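GH5 (Bacteroidetes bacterium AC2a, PDB 4YHE) probably hydrolyses beta-1,4-glucosidic bonds of cellulose as an endoglucanase of glycoside hydrolase family 5, built on a beta/alpha barrel. Local coordinates at residues R78-H89 with R149-L157; E164-N175 with G213-T221. All coordinates share one frame; numbering follows the deposited sequence.

Interaction 1. Residues R78-H89 with R149-L157; sequences RGWLDRVDELVH and RFANDGEWL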
loop_
_atom_site.group_PDB
_atom_site.type_symbol
_atom_site.label_atom_id
_atom_site.label_comp_id
_atom_site.label_asym_id
_atom_site.label_seq_id
_atom_site.Cartn_x
_atom_site.Cartn_y
_atom_site.Cartn_z
ATOM N N ARG A 78 23.397 7.816 6.317
ATOM C CA ARG A 78 23.593 7.805 4.857
ATOM C C ARG A 78 23.537 6.439 4.232
ATOM O O ARG A 78 23.035 6.290 3.123
ATOM C CB ARG A 78 24.928 8.433 4.445
ATOM C CG ARG A 78 25.081 8.452 2.923
ATOM C CD ARG A 78 25.753 9.706 2.435
ATOM N NE ARG A 78 27.167 9.495 2.181
ATOM C CZ ARG A 78 28.066 10.474 2.113
ATOM N NH1 ARG A 78 27.709 11.741 2.299
ATOM N NH2 ARG A 78 29.338 10.181 1.870
ATOM N N GLY A 79 24.084 5.429 4.898
ATOM C CA GLY A 79 24.064 4.081 4.337
ATOM C C GLY A 79 22.647 3.579 4.095
ATOM O O GLY A 79 22.360 2.912 3.084
ATOM N N TRP A 80 21.743 3.916 5.009
ATOM C CA TRP A 80 20.335 3.479 4.883
ATOM C C TRP A 80 19.682 4.161 3.697
ATOM O O TRP A 80 19.088 3.499 2.837
ATOM C CB TRP A 80 19.566 3.776 6.159
ATOM C CG TRP A 80 18.197 3.215 6.172
ATOM C CD1 TRP A 80 17.022 3.915 6.156
ATOM C CD2 TRP A 80 17.843 1.841 6.249
ATOM N NE1 TRP A 80 15.961 3.046 6.180
ATOM C CE2 TRP A 80 16.435 1.768 6.249
ATOM C CE3 TRP A 80 18.576 0.651 6.281
ATOM C CZ2 TRP A 80 15.755 0.563 6.295
ATOM C CZ3 TRP A 80 17.890 -0.545 6.337
ATOM C CH2 TRP A 80 16.502 -0.581 6.357
ATOM N N LEU A 81 19.839 5.488 3.625
ATOM C CA LEU A 81 19.282 6.269 2.530
ATOM C C LEU A 81 19.888 5.827 1.179
ATOM O O LEU A 81 19.194 5.768 0.176
ATOM C CB LEU A 81 19.495 7.764 2.783
ATOM C CG LEU A 81 18.855 8.744 1.809
ATOM C CD1 LEU A 81 17.370 8.470 1.670
ATOM C CD2 LEU A 81 19.060 10.167 2.295
ATOM N N ASP A 82 21.169 5.466 1.179
ATOM C CA ASP A 82 21.855 4.908 -0.004
ATOM C C ASP A 82 21.185 3.652 -0.544
ATOM O O ASP A 82 21.048 3.474 -1.756
ATOM C CB ASP A 82 23.330 4.537 0.321
ATOM C CG ASP A 82 24.292 5.740 0.430
ATOM O OD1 ASP A 82 23.953 6.875 0.092
ATOM O OD2 ASP A 82 25.429 5.526 0.888
ATOM N N ARG A 83 20.798 2.754 0.361
ATOM C CA ARG A 83 20.166 1.507 -0.041
ATOM C C ARG A 83 18.779 1.759 -0.623
ATOM O O ARG A 83 18.429 1.189 -1.658
ATOM C CB ARG A 83 20.099 0.545 1.139
ATOM C CG ARG A 83 19.428 -0.777 0.862
ATOM C CD ARG A 83 20.084 -1.542 -0.274
ATOM N NE ARG A 83 19.481 -2.868 -0.421
ATOM C CZ ARG A 83 19.656 -3.655 -1.478
ATOM N NH1 ARG A 83 20.429 -3.257 -2.474
ATOM N NH2 ARG A 83 19.094 -4.844 -1.530
ATOM N N VAL A 84 18.011 2.637 0.022
ATOM C CA VAL A 84 16.720 3.065 -0.524
ATOM C C VAL A 84 16.936 3.639 -1.929
ATOM O O VAL A 84 16.245 3.228 -2.880
ATOM C CB VAL A 84 15.990 4.099 0.353
ATOM C CG1 VAL A 84 14.680 4.517 -0.324
ATOM C CG2 VAL A 84 15.711 3.538 1.725
ATOM N N ASP A 85 17.941 4.521 -2.061
ATOM C CA ASP A 85 18.329 5.113 -3.361
ATOM C C ASP A 85 18.650 4.043 -4.389
ATOM O O ASP A 85 18.184 4.102 -5.531
ATOM C CB ASP A 85 19.552 6.041 -3.145
ATOM C CG ASP A 85 19.838 6.990 -4.308
ATOM O OD1 ASP A 85 19.308 6.845 -5.426
ATOM O OD2 ASP A 85 20.655 7.910 -4.050
ATOM N N GLU A 86 19.439 3.056 -3.984
ATOM C CA GLU A 86 19.833 1.972 -4.903
ATOM C C GLU A 86 18.654 1.133 -5.369
ATOM O O GLU A 86 18.514 0.835 -6.565
ATOM C CB GLU A 86 20.892 1.055 -4.257
ATOM C CG GLU A 86 22.306 1.626 -4.293
ATOM C CD GLU A 86 23.251 0.899 -5.273
ATOM O OE1 GLU A 86 23.274 -0.367 -5.328
ATOM O OE2 GLU A 86 24.005 1.610 -5.976
ATOM N N LEU A 87 17.792 0.759 -4.430
ATOM C CA LEU A 87 16.601 -0.048 -4.779
ATOM C C LEU A 87 15.668 0.678 -5.755
ATOM O O LEU A 87 15.200 0.092 -6.749
ATOM C CB LEU A 87 15.834 -0.389 -3.506
ATOM C CG LEU A 87 16.557 -1.351 -2.562
ATOM C CD1 LEU A 87 15.879 -1.317 -1.213
ATOM C CD2 LEU A 87 16.565 -2.746 -3.159
ATOM N N VAL A 88 15.420 1.952 -5.454
ATOM C CA VAL A 88 14.604 2.821 -6.286
ATOM C C VAL A 88 15.139 2.808 -7.717
ATOM O O VAL A 88 14.395 2.672 -8.689
ATOM C CB VAL A 88 14.614 4.252 -5.687
ATOM C CG1 VAL A 88 14.207 5.313 -6.678
ATOM C CG2 VAL A 88 13.706 4.317 -4.477
ATOM N N HIS A 89 16.457 2.923 -7.844
ATOM C CA HIS A 89 17.059 2.989 -9.186
ATOM C C HIS A 89 17.177 1.656 -9.897
ATOM O O HIS A 89 17.103 1.617 -11.135
ATOM C CB HIS A 89 18.357 3.816 -9.124
ATOM C CG HIS A 89 18.098 5.278 -8.958
ATOM N ND1 HIS A 89 18.146 5.919 -7.735
ATOM C CD2 HIS A 89 17.699 6.215 -9.857
ATOM C CE1 HIS A 89 17.833 7.190 -7.901
ATOM N NE2 HIS A 89 17.554 7.393 -9.177
ATOM N N ARG A 149 17.438 13.958 -1.562
ATOM C CA ARG A 149 18.169 12.871 -2.221
ATOM C C ARG A 149 17.637 12.612 -3.628
ATOM O O ARG A 149 18.406 12.328 -4.566
ATOM C CB ARG A 149 18.073 11.594 -1.372
ATOM C CG ARG A 149 18.948 10.471 -1.844
ATOM C CD ARG A 149 20.413 10.778 -1.526
ATOM N NE ARG A 149 21.104 9.554 -1.729
ATOM C CZ ARG A 149 21.854 8.895 -0.874
ATOM N NH1 ARG A 149 22.179 9.344 0.336
ATOM N NH2 ARG A 149 22.325 7.760 -1.309
ATOM N N PHE A 150 16.316 12.707 -3.785
ATOM C CA PHE A 150 15.639 12.273 -5.014
ATOM C C PHE A 150 15.181 13.439 -5.907
ATOM O O PHE A 150 14.376 13.272 -6.820
ATOM C CB PHE A 150 14.456 11.345 -4.636
ATOM C CG PHE A 150 14.891 10.052 -3.994
ATOM C CD1 PHE A 150 15.603 9.126 -4.720
ATOM C CD2 PHE A 150 14.607 9.776 -2.656
ATOM C CE1 PHE A 150 16.034 7.956 -4.148
ATOM C CE2 PHE A 150 15.028 8.603 -2.078
ATOM C CZ PHE A 150 15.753 7.694 -2.810
ATOM N N ALA A 151 15.745 14.609 -5.662
ATOM C CA ALA A 151 15.346 15.838 -6.344
ATOM C C ALA A 151 15.525 15.790 -7.858
ATOM O O ALA A 151 14.809 16.485 -8.584
ATOM C CB ALA A 151 16.105 17.020 -5.748
ATOM N N ASN A 152 16.423 14.935 -8.351
ATOM C CA ASN A 152 16.622 14.782 -9.789
ATOM C C ASN A 152 15.835 13.645 -10.406
ATOM O O ASN A 152 15.945 13.393 -11.610
ATOM C CB ASN A 152 18.109 14.582 -10.088
ATOM C CG ASN A 152 18.968 15.738 -9.595
ATOM O OD1 ASN A 152 18.541 16.907 -9.563
ATOM N ND2 ASN A 152 20.187 15.419 -9.209
ATOM N N ASP A 153 15.035 12.941 -9.597
ATOM C CA ASP A 153 14.226 11.841 -10.108
ATOM C C ASP A 153 12.778 12.290 -10.333
ATOM O O ASP A 153 12.131 12.835 -9.430
ATOM C CB ASP A 153 14.305 10.654 -9.135
ATOM C CG ASP A 153 15.719 10.151 -8.974
ATOM O OD1 ASP A 153 16.270 9.681 -9.979
ATOM O OD2 ASP A 153 16.278 10.225 -7.869
ATOM N N GLY A 154 12.283 11.993 -11.521
ATOM C CA GLY A 154 11.020 12.508 -12.016
ATOM C C GLY A 154 9.793 11.759 -11.543
ATOM O O GLY A 154 9.795 11.157 -10.443
ATOM N N GLU A 155 8.734 11.805 -12.350
ATOM C CA GLU A 155 7.402 11.435 -11.830
ATOM C C GLU A 155 7.129 9.928 -11.809
ATOM O O GLU A 155 6.066 9.512 -11.370
ATOM C CB GLU A 155 6.272 12.234 -12.495
ATOM C CG GLU A 155 5.892 11.800 -13.888
ATOM C CD GLU A 155 4.708 12.596 -14.445
ATOM O OE1 GLU A 155 4.532 13.814 -14.135
ATOM O OE2 GLU A 155 3.964 11.980 -15.216
ATOM N N TRP A 156 8.076 9.130 -12.325
ATOM C CA TRP A 156 8.077 7.689 -12.115
ATOM C C TRP A 156 8.297 7.340 -10.629
ATOM O O TRP A 156 7.967 6.238 -10.239
ATOM C CB TRP A 156 9.125 6.956 -12.982
ATOM C CG TRP A 156 10.506 7.475 -12.804
ATOM C CD1 TRP A 156 11.132 8.438 -13.559
ATOM C CD2 TRP A 156 11.444 7.088 -11.788
ATOM N NE1 TRP A 156 12.390 8.677 -13.063
ATOM C CE2 TRP A 156 12.615 7.858 -11.987
ATOM C CE3 TRP A 156 11.408 6.160 -10.730
ATOM C CZ2 TRP A 156 13.740 7.728 -11.178
ATOM C CZ3 TRP A 156 12.532 6.033 -9.925
ATOM C CH2 TRP A 156 13.679 6.815 -10.147
ATOM N N LEU A 157 8.817 8.266 -9.832
ATOM C CA LEU A 157 9.025 8.066 -8.382
ATOM C C LEU A 157 7.932 8.809 -7.592
ATOM O O LEU A 157 7.826 10.029 -7.672
ATOM C CB LEU A 157 10.409 8.553 -7.952
ATOM C CG LEU A 157 10.755 8.473 -6.452
ATOM C CD1 LEU A 157 10.638 7.034 -5.970
ATOM C CD2 LEU A 157 12.132 9.018 -6.156
HETATM O O HOH W 1 20.423 9.908 -5.799
#
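R149 is the knob here: its side chain drops among R78, L81, D82 and D85 on one side of helix 78-93. With CG anti to the backbone N (chi1 -172°) and a bend at chi2, the chain carries its guanidinium across the two aspartates. NE and NH2 grip D85 side-on, both closing on OD2, NE at 2.9 Å and NH2 at 3.2 Å, the carboxylate turned well out of the guanidinium plane and met on its anti side. D82 OD1 makes a second salt bridge at the guanidinium edge, though modelled so close to NH2 that the spacing is doubtful. L81 lies over one face, its CG 3.7 Å from R149 NH1.

The F150 ring lies against D85, V84 and V88, its CE1 4.1 Å from V88 CG1, and reaches I100 of strand 97-101. H89 closes the far end. Its ND1 turns back to D85 O, while NE2 donates to D153 OD1 at 2.7 Å; the oxygen sits near the imidazole plane, but the donor stands 42° above the carboxylate. W156 presents its edge to the H89 face in an offset edge-to-face pair, planes at 73°, and V88 CG1 meets that same indole edge at CZ3, 3.7 Å away. A leucine in place of H89 would probably leave D153 OD1 without its donor and W156 without a ring face to meet.

This is the outer layer of a TIM barrel: helix 78-93 packs against the end of helix 129-149 and the loop leading from it into strand 157-160, at the N-terminal end of the strands.

Interaction 2. Residues E164-N175 with G213-T221; sequences EIQDGDWGNGNN and GYVCNPDLT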
loop_
_atom_site.group_PDB
_atom_site.type_symbol
_atom_site.label_atom_id
_atom_site.label_comp_id
_atom_site.label_asym_id
_atom_site.label_seq_id
_atom_site.Cartn_x
_atom_site.Cartn_y
_atom_site.Cartn_z
ATOM N N GLU A 164 -0.026 3.128 7.828
ATOM C CA GLU A 164 -1.306 2.790 8.425
ATOM C C GLU A 164 -1.348 3.447 9.792
ATOM O O GLU A 164 -0.816 2.907 10.756
ATOM C CB GLU A 164 -1.466 1.277 8.541
ATOM C CG GLU A 164 -1.650 0.565 7.187
ATOM C CD GLU A 164 -1.968 -0.910 7.339
ATOM O OE1 GLU A 164 -1.728 -1.458 8.445
ATOM O OE2 GLU A 164 -2.437 -1.530 6.350
ATOM N N ILE A 165 -1.966 4.609 9.867
ATOM C CA ILE A 165 -1.921 5.392 11.113
ATOM C C ILE A 165 -3.197 5.107 11.890
ATOM O O ILE A 165 -4.308 5.100 11.325
ATOM C CB ILE A 165 -1.718 6.889 10.790
ATOM C CG1 ILE A 165 -0.387 7.091 10.056
ATOM C CG2 ILE A 165 -1.821 7.755 12.039
ATOM C CD1 ILE A 165 0.834 6.614 10.818
ATOM N N GLN A 166 -3.044 4.824 13.176
ATOM C CA GLN A 166 -4.157 4.349 13.994
ATOM C C GLN A 166 -3.802 4.379 15.465
ATOM O O GLN A 166 -2.685 4.724 15.828
ATOM C CB GLN A 166 -4.511 2.921 13.642
ATOM C CG GLN A 166 -3.371 1.937 13.818
ATOM C CD GLN A 166 -3.859 0.528 14.035
ATOM O OE1 GLN A 166 -4.811 0.297 14.789
ATOM N NE2 GLN A 166 -3.195 -0.435 13.402
ATOM N N ASP A 167 -4.742 3.963 16.296
ATOM C CA ASP A 167 -4.496 3.914 17.732
ATOM C C ASP A 167 -4.354 2.482 18.278
ATOM O O ASP A 167 -4.253 2.307 19.485
ATOM C CB ASP A 167 -5.587 4.697 18.476
ATOM C CG ASP A 167 -6.941 4.043 18.418
ATOM O OD1 ASP A 167 -7.067 2.924 17.877
ATOM O OD2 ASP A 167 -7.906 4.686 18.929
ATOM N N GLY A 168 -4.381 1.477 17.410
ATOM C CA GLY A 168 -4.240 0.059 17.811
ATOM C C GLY A 168 -5.485 -0.797 17.656
ATOM O O GLY A 168 -5.403 -2.041 17.660
ATOM N N ASP A 169 -6.640 -0.145 17.508
ATOM C CA ASP A 169 -7.902 -0.828 17.353
ATOM C C ASP A 169 -8.407 -0.851 15.910
ATOM O O ASP A 169 -9.579 -1.134 15.674
ATOM C CB ASP A 169 -8.944 -0.191 18.283
ATOM C CG ASP A 169 -8.679 -0.515 19.745
ATOM O OD1 ASP A 169 -8.219 -1.633 20.015
ATOM O OD2 ASP A 169 -8.931 0.333 20.625
ATOM N N TRP A 170 -7.520 -0.547 14.955
ATOM C CA TRP A 170 -7.761 -0.875 13.550
ATOM C C TRP A 170 -9.007 -0.202 12.976
ATOM O O TRP A 170 -9.611 -0.689 12.029
ATOM C CB TRP A 170 -7.780 -2.407 13.356
ATOM C CG TRP A 170 -6.458 -3.002 13.701
ATOM C CD1 TRP A 170 -6.071 -3.505 14.914
ATOM C CD2 TRP A 170 -5.304 -3.073 12.850
ATOM N NE1 TRP A 170 -4.751 -3.910 14.863
ATOM C CE2 TRP A 170 -4.262 -3.666 13.603
ATOM C CE3 TRP A 170 -5.055 -2.709 11.523
ATOM C CZ2 TRP A 170 -2.992 -3.888 13.075
ATOM C CZ3 TRP A 170 -3.796 -2.951 10.991
ATOM C CH2 TRP A 170 -2.777 -3.530 11.770
ATOM N N GLY A 171 -9.353 0.956 13.513
ATOM C CA GLY A 171 -10.499 1.709 13.037
ATOM C C GLY A 171 -11.779 1.471 13.804
ATOM O O GLY A 171 -12.761 2.136 13.546
ATOM N N ASN A 172 -11.778 0.523 14.743
ATOM C CA ASN A 172 -12.967 0.242 15.578
ATOM C C ASN A 172 -12.900 0.828 16.981
ATOM O O ASN A 172 -13.642 0.418 17.857
ATOM C CB ASN A 172 -13.189 -1.257 15.739
ATOM C CG ASN A 172 -13.185 -1.986 14.438
ATOM O OD1 ASN A 172 -13.854 -1.595 13.493
ATOM N ND2 ASN A 172 -12.421 -3.065 14.377
ATOM N N GLY A 173 -12.015 1.762 17.218
ATOM C CA GLY A 173 -11.771 2.207 18.561
ATOM C C GLY A 173 -12.265 3.605 18.790
ATOM O O GLY A 173 -13.262 4.040 18.200
ATOM N N ASN A 174 -11.533 4.314 19.628
ATOM C CA ASN A 174 -11.835 5.686 19.959
ATOM C C ASN A 174 -11.923 6.651 18.789
ATOM O O ASN A 174 -12.514 7.697 18.941
ATOM C CB ASN A 174 -10.800 6.215 20.940
ATOM C CG ASN A 174 -10.886 5.527 22.268
ATOM O OD1 ASN A 174 -11.939 5.002 22.630
ATOM N ND2 ASN A 174 -9.762 5.488 22.997
ATOM N N ASN A 175 -11.342 6.303 17.642
ATOM C CA ASN A 175 -11.450 7.147 16.457
ATOM C C ASN A 175 -12.894 7.411 16.044
ATOM O O ASN A 175 -13.177 8.422 15.407
ATOM C CB ASN A 175 -10.690 6.529 15.277
ATOM C CG ASN A 175 -11.179 5.145 14.938
ATOM O OD1 ASN A 175 -10.945 4.186 15.685
ATOM N ND2 ASN A 175 -11.886 5.026 13.820
ATOM N N GLY A 213 -5.779 7.690 4.486
ATOM C CA GLY A 213 -6.719 7.945 5.573
ATOM C C GLY A 213 -6.487 6.973 6.738
ATOM O O GLY A 213 -5.523 6.198 6.738
ATOM N N TYR A 214 -7.394 6.999 7.715
ATOM C CA TYR A 214 -7.184 6.306 8.972
ATOM C C TYR A 214 -6.991 4.804 8.759
ATOM O O TYR A 214 -7.845 4.145 8.156
ATOM C CB TYR A 214 -8.375 6.519 9.907
ATOM C CG TYR A 214 -8.070 6.114 11.330
ATOM C CD1 TYR A 214 -7.541 7.020 12.231
ATOM C CD2 TYR A 214 -8.311 4.824 11.764
ATOM C CE1 TYR A 214 -7.278 6.658 13.539
ATOM C CE2 TYR A 214 -8.033 4.445 13.051
ATOM C CZ TYR A 214 -7.527 5.364 13.938
ATOM O OH TYR A 214 -7.278 4.930 15.218
ATOM N N VAL A 215 -5.858 4.295 9.251
ATOM C CA VAL A 215 -5.431 2.886 9.093
ATOM C C VAL A 215 -5.589 2.336 7.658
ATOM O O VAL A 215 -5.704 1.158 7.472
ATOM C CB VAL A 215 -6.058 1.943 10.178
ATOM C CG1 VAL A 215 -7.493 1.542 9.920
ATOM C CG2 VAL A 215 -5.183 0.712 10.386
ATOM N N CYS A 216 -5.507 3.213 6.665
ATOM C CA CYS A 216 -5.708 2.855 5.225
ATOM C C CYS A 216 -7.055 2.202 4.893
ATOM O O CYS A 216 -7.203 1.488 3.877
ATOM C CB CYS A 216 -4.538 1.994 4.718
ATOM S SG CYS A 216 -3.007 2.933 4.520
ATOM N N ASN A 217 -8.056 2.453 5.743
ATOM C CA ASN A 217 -9.349 1.881 5.616
ATOM C C ASN A 217 -10.108 2.735 4.611
ATOM O O ASN A 217 -10.302 3.933 4.838
ATOM C CB ASN A 217 -10.085 1.898 6.981
ATOM C CG ASN A 217 -11.503 1.388 6.888
ATOM O OD1 ASN A 217 -12.440 2.112 6.536
ATOM N ND2 ASN A 217 -11.680 0.137 7.242
ATOM N N PRO A 218 -10.530 2.122 3.485
ATOM C CA PRO A 218 -11.222 2.917 2.461
ATOM C C PRO A 218 -12.403 3.761 2.958
ATOM O O PRO A 218 -12.505 4.947 2.633
ATOM C CB PRO A 218 -11.677 1.862 1.450
ATOM C CG PRO A 218 -10.711 0.752 1.595
ATOM C CD PRO A 218 -10.356 0.718 3.072
ATOM N N ASP A 219 -13.311 3.178 3.722
ATOM C CA ASP A 219 -14.446 3.964 4.186
ATOM C C ASP A 219 -14.075 5.096 5.126
ATOM O O ASP A 219 -14.609 6.200 4.974
ATOM C CB ASP A 219 -15.527 3.066 4.748
ATOM C CG ASP A 219 -16.210 2.256 3.642
ATOM O OD1 ASP A 219 -16.213 2.715 2.466
ATOM O OD2 ASP A 219 -16.703 1.176 3.929
ATOM N N LEU A 220 -13.148 4.861 6.070
ATOM C CA LEU A 220 -12.756 5.930 6.984
ATOM C C LEU A 220 -11.997 7.008 6.213
ATOM O O LEU A 220 -11.999 8.182 6.592
ATOM C CB LEU A 220 -11.927 5.402 8.157
ATOM C CG LEU A 220 -12.646 4.454 9.130
ATOM C CD1 LEU A 220 -11.677 4.063 10.241
ATOM C CD2 LEU A 220 -13.864 5.135 9.734
ATOM N N THR A 221 -11.380 6.603 5.104
ATOM C CA THR A 221 -10.720 7.538 4.195
ATOM C C THR A 221 -11.742 8.438 3.488
ATOM O O THR A 221 -11.703 9.676 3.614
ATOM C CB THR A 221 -9.838 6.770 3.158
ATOM O OG1 THR A 221 -8.888 5.964 3.852
ATOM C CG2 THR A 221 -9.075 7.752 2.249
HETATM O O HOH W 2 -2.945 5.710 7.432
HETATM O O HOH W 3 -9.522 -1.268 8.709
#
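The Y214 ring is held within the 164-175 loop, between I165 O and N175, and here the packing is tight. The carbonyl oxygen sits over the centre of one ring face; N175 lies over the opposite one, its CB 4.0 Å from the ring centroid in a CH-pi contact and its amide stacked only 15° from the ring plane. CG of Y214 is anti to the backbone N (chi1 -166°), which carries the ring in between two parts of the loop until OH reaches D167 N in a weak bond; the firmer partner of that hydroxyl is Q182. I165 O also accepts from V215 N at 2.7 Å. G171 fits in beside the ring, its CA 3.7 Å from Y214 CE2 and 3.8 Å from L220 CD1. N175 ND2 holds G171 O from above the carbonyl plane, and also bonds Y183 OH. The buried V215 is packed between Q166 and the W170-G171 backbone, CG1 3.7 Å from W170 O. E164 lays CB and CG against V215 and C216, CG 3.8 Å from C216 SG, and its carboxylate goes on to H241.

The W170 side is looser. Its exposed indole meets V215 CG2 through CE3 at 3.6 Å, and water 3 takes N217 ND2 but reaches W170 O only weakly.

The contact joins the loop after strand 157-160 to the turn and N-capped first turn of helix 218-224 after strand 209-212, at the C-terminal, catalytic end of the TIM barrel. E164 probably corresponds to the acid/base glutamate of family 5 relatives, which would place the contact beside the substrate cleft.

How the interactions relate
From the N terminus, helix 78-93, which follows strand 57-60, supplies the first half of interaction 1; strand 97-101 and helix 129-149 come next, and 149-157 closes that excursion. Interaction 1 thus ties the helix after strand 57-60 to the entry of strand 157-160. The chain runs through that strand and opens interaction 2 at 164-175, which 213-221 shuts after helix 181-199 and strand 209-212, tying together the exits of the adjacent strands 157-160 and 209-212. The two contacts are in series, neither nested nor crossed. They lie on opposite sides of the chain's centre, their nearest atoms about 16 Å apart, with strand 157-160 leading from one to the other.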